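PDB 1V2A: glutathione transferase gst1-6 from Anopheles dirus, which probably catalyses the conjugation of glutathione to electrophilic, often halogenated compounds, releasing the halide, and works as a homodimer in detoxification. Local coordinates for residues K20-T25 with T74-D79. Sequence-based numbering, arbitrary orientation.
Sequences KKLGIT and TYAKDD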
loop_
_atom_site.group_PDB
_atom_site.type_symbol
_atom_site.label_atom_id
_atom_site.label_comp_id
_atom_site.label_asym_id
_atom_site.label_seq_id
_atom_site.Cartn_x
_atom_site.Cartn_y
_atom_site.Cartn_z
ATOM N N LYS B 20 13.902 8.386 -15.478
ATOM C CA LYS B 20 15.267 8.518 -15.975
ATOM C C LYS B 20 15.823 7.182 -16.437
ATOM O O LYS B 20 16.486 7.095 -17.466
ATOM C CB LYS B 20 16.178 9.089 -14.886
ATOM C CG LYS B 20 15.730 10.431 -14.325
ATOM C CD LYS B 20 16.807 11.039 -13.428
ATOM C CE LYS B 20 16.310 12.312 -12.762
ATOM N NZ LYS B 20 15.782 13.297 -13.753
ATOM N N LYS B 21 15.549 6.144 -15.660
ATOM C CA LYS B 21 16.024 4.807 -15.972
ATOM C C LYS B 21 15.470 4.239 -17.276
ATOM O O LYS B 21 16.139 3.438 -17.920
ATOM C CB LYS B 21 15.665 3.852 -14.826
ATOM C CG LYS B 21 16.839 3.352 -13.997
ATOM C CD LYS B 21 17.674 2.345 -14.762
ATOM C CE LYS B 21 18.673 1.659 -13.848
ATOM N NZ LYS B 21 19.519 0.672 -14.564
ATOM N N LEU B 22 14.258 4.650 -17.655
ATOM C CA LEU B 22 13.601 4.135 -18.859
ATOM C C LEU B 22 13.484 5.105 -20.036
ATOM O O LEU B 22 12.841 4.782 -21.042
ATOM C CB LEU B 22 12.196 3.633 -18.513
ATOM C CG LEU B 22 12.008 2.595 -17.404
ATOM C CD1 LEU B 22 10.527 2.445 -17.121
ATOM C CD2 LEU B 22 12.621 1.256 -17.808
ATOM N N GLY B 23 14.071 6.289 -19.906
ATOM C CA GLY B 23 14.020 7.264 -20.982
ATOM C C GLY B 23 12.655 7.858 -21.276
ATOM O O GLY B 23 12.312 8.088 -22.441
ATOM N N ILE B 24 11.872 8.120 -20.234
ATOM C CA ILE B 24 10.542 8.688 -20.422
ATOM C C ILE B 24 10.563 10.191 -20.161
ATOM O O ILE B 24 11.111 10.652 -19.155
ATOM C CB ILE B 24 9.485 8.060 -19.459
ATOM C CG1 ILE B 24 9.493 6.535 -19.561
ATOM C CG2 ILE B 24 8.092 8.551 -19.823
ATOM C CD1 ILE B 24 8.524 5.867 -18.602
ATOM N N THR B 25 9.959 10.955 -21.064
ATOM C CA THR B 25 9.910 12.395 -20.885
ATOM C C THR B 25 8.719 12.763 -20.018
ATOM O O THR B 25 7.569 12.465 -20.349
ATOM C CB THR B 25 9.784 13.154 -22.225
ATOM O OG1 THR B 25 10.968 12.952 -23.006
ATOM C CG2 THR B 25 9.610 14.655 -21.970
ATOM N N THR B 74 3.769 0.264 -19.270
ATOM C CA THR B 74 3.554 1.025 -20.494
ATOM C C THR B 74 4.814 1.349 -21.304
ATOM O O THR B 74 4.804 1.248 -22.535
ATOM C CB THR B 74 2.848 2.360 -20.188
ATOM O OG1 THR B 74 1.633 2.111 -19.473
ATOM C CG2 THR B 74 2.520 3.089 -21.472
ATOM N N TYR B 75 5.898 1.728 -20.629
ATOM C CA TYR B 75 7.110 2.117 -21.344
ATOM C C TYR B 75 8.374 1.276 -21.207
ATOM O O TYR B 75 9.311 1.448 -21.988
ATOM C CB TYR B 75 7.429 3.574 -21.005
ATOM C CG TYR B 75 6.306 4.508 -21.371
ATOM C CD1 TYR B 75 5.942 4.694 -22.701
ATOM C CD2 TYR B 75 5.569 5.164 -20.390
ATOM C CE1 TYR B 75 4.871 5.502 -23.049
ATOM C CE2 TYR B 75 4.494 5.977 -20.726
ATOM C CZ TYR B 75 4.149 6.140 -22.061
ATOM O OH TYR B 75 3.079 6.928 -22.411
ATOM N N ALA B 76 8.417 0.371 -20.238
ATOM C CA ALA B 76 9.607 -0.457 -20.059
ATOM C C ALA B 76 9.839 -1.401 -21.228
ATOM O O ALA B 76 8.971 -2.197 -21.581
ATOM C CB ALA B 76 9.504 -1.258 -18.773
ATOM N N LYS B 77 11.020 -1.300 -21.825
ATOM C CA LYS B 77 11.408 -2.146 -22.947
ATOM C C LYS B 77 11.713 -3.542 -22.409
ATOM O O LYS B 77 11.841 -4.504 -23.167
ATOM C CB LYS B 77 12.647 -1.553 -23.632
ATOM C CG LYS B 77 13.383 -2.494 -24.578
ATOM C CD LYS B 77 12.494 -2.961 -25.727
ATOM C CE LYS B 77 13.222 -3.953 -26.624
ATOM N NZ LYS B 77 13.693 -5.145 -25.866
ATOM N N ASP B 78 11.827 -3.634 -21.088
ATOM C CA ASP B 78 12.112 -4.892 -20.404
ATOM C C ASP B 78 11.136 -5.046 -19.247
ATOM O O ASP B 78 10.410 -4.111 -18.905
ATOM C CB ASP B 78 13.536 -4.894 -19.829
ATOM C CG ASP B 78 14.587 -4.526 -20.852
ATOM O OD1 ASP B 78 14.517 -3.413 -21.420
ATOM O OD2 ASP B 78 15.497 -5.348 -21.082
ATOM N N ASP B 79 11.136 -6.226 -18.640
ATOM C CA ASP B 79 10.278 -6.496 -17.499
ATOM C C ASP B 79 11.147 -6.827 -16.282
ATOM O O ASP B 79 10.669 -7.378 -15.294
ATOM C CB ASP B 79 9.328 -7.653 -17.813
ATOM C CG ASP B 79 8.157 -7.227 -18.681
ATOM O OD1 ASP B 79 7.320 -6.433 -18.199
ATOM O OD2 ASP B 79 8.071 -7.677 -19.845
#
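Ile24 and Tyr75 turn toward each other through matching first torsions: in each the γ carbon that leads into the contact, CG1 of Ile24 (chi1 -53°) and CG of Tyr75 (chi1 -59°), lies anti to its own carbonyl carbon. The meeting joins two helix ends in the thioredoxin-like N-terminal domain of this glutathione transferase, where helix 13-22 and helix 64-75 both run out into loops. Extended by a chi2 of 178°, the isoleucine sends CD1 to within 3.5 Å of Tyr75 CB, and the two side chains cross at about a right angle. The ethyl arm of isoleucine suits this place because its terminal methyl reaches both the tyrosine's CB and the near part of its ring, with CD1 also 3.5 Å from Tyr75 CD2. The far end of Tyr75 has another task: its OH hydrogen-bonds to Asp56 OD2 on strand 53-56, which ties the ring to the sheet, while Thr74 CG2 sits 3.4 Å above the ring plane, over its centre. Met1 touches both Ile24 and Tyr75 and extends the apolar patch. Gly23 takes a positive phi and closes helix 13-22 with a Schellman motif; glycine adopts this backbone shape readily, and on either side of it in the chain Leu22 and Ile24 both point toward the second segment. No hydrogen bond spans the segments, so apolar packing at the protein surface joins them. Ala76 has only a methyl, consistent with the close approach of the backbones, 6.2 Å from Leu22 CA to Ala76 CA; Leu22 CD2 rests 4.1 Å from Ala76 CB, with CD1 at nearly the same distance.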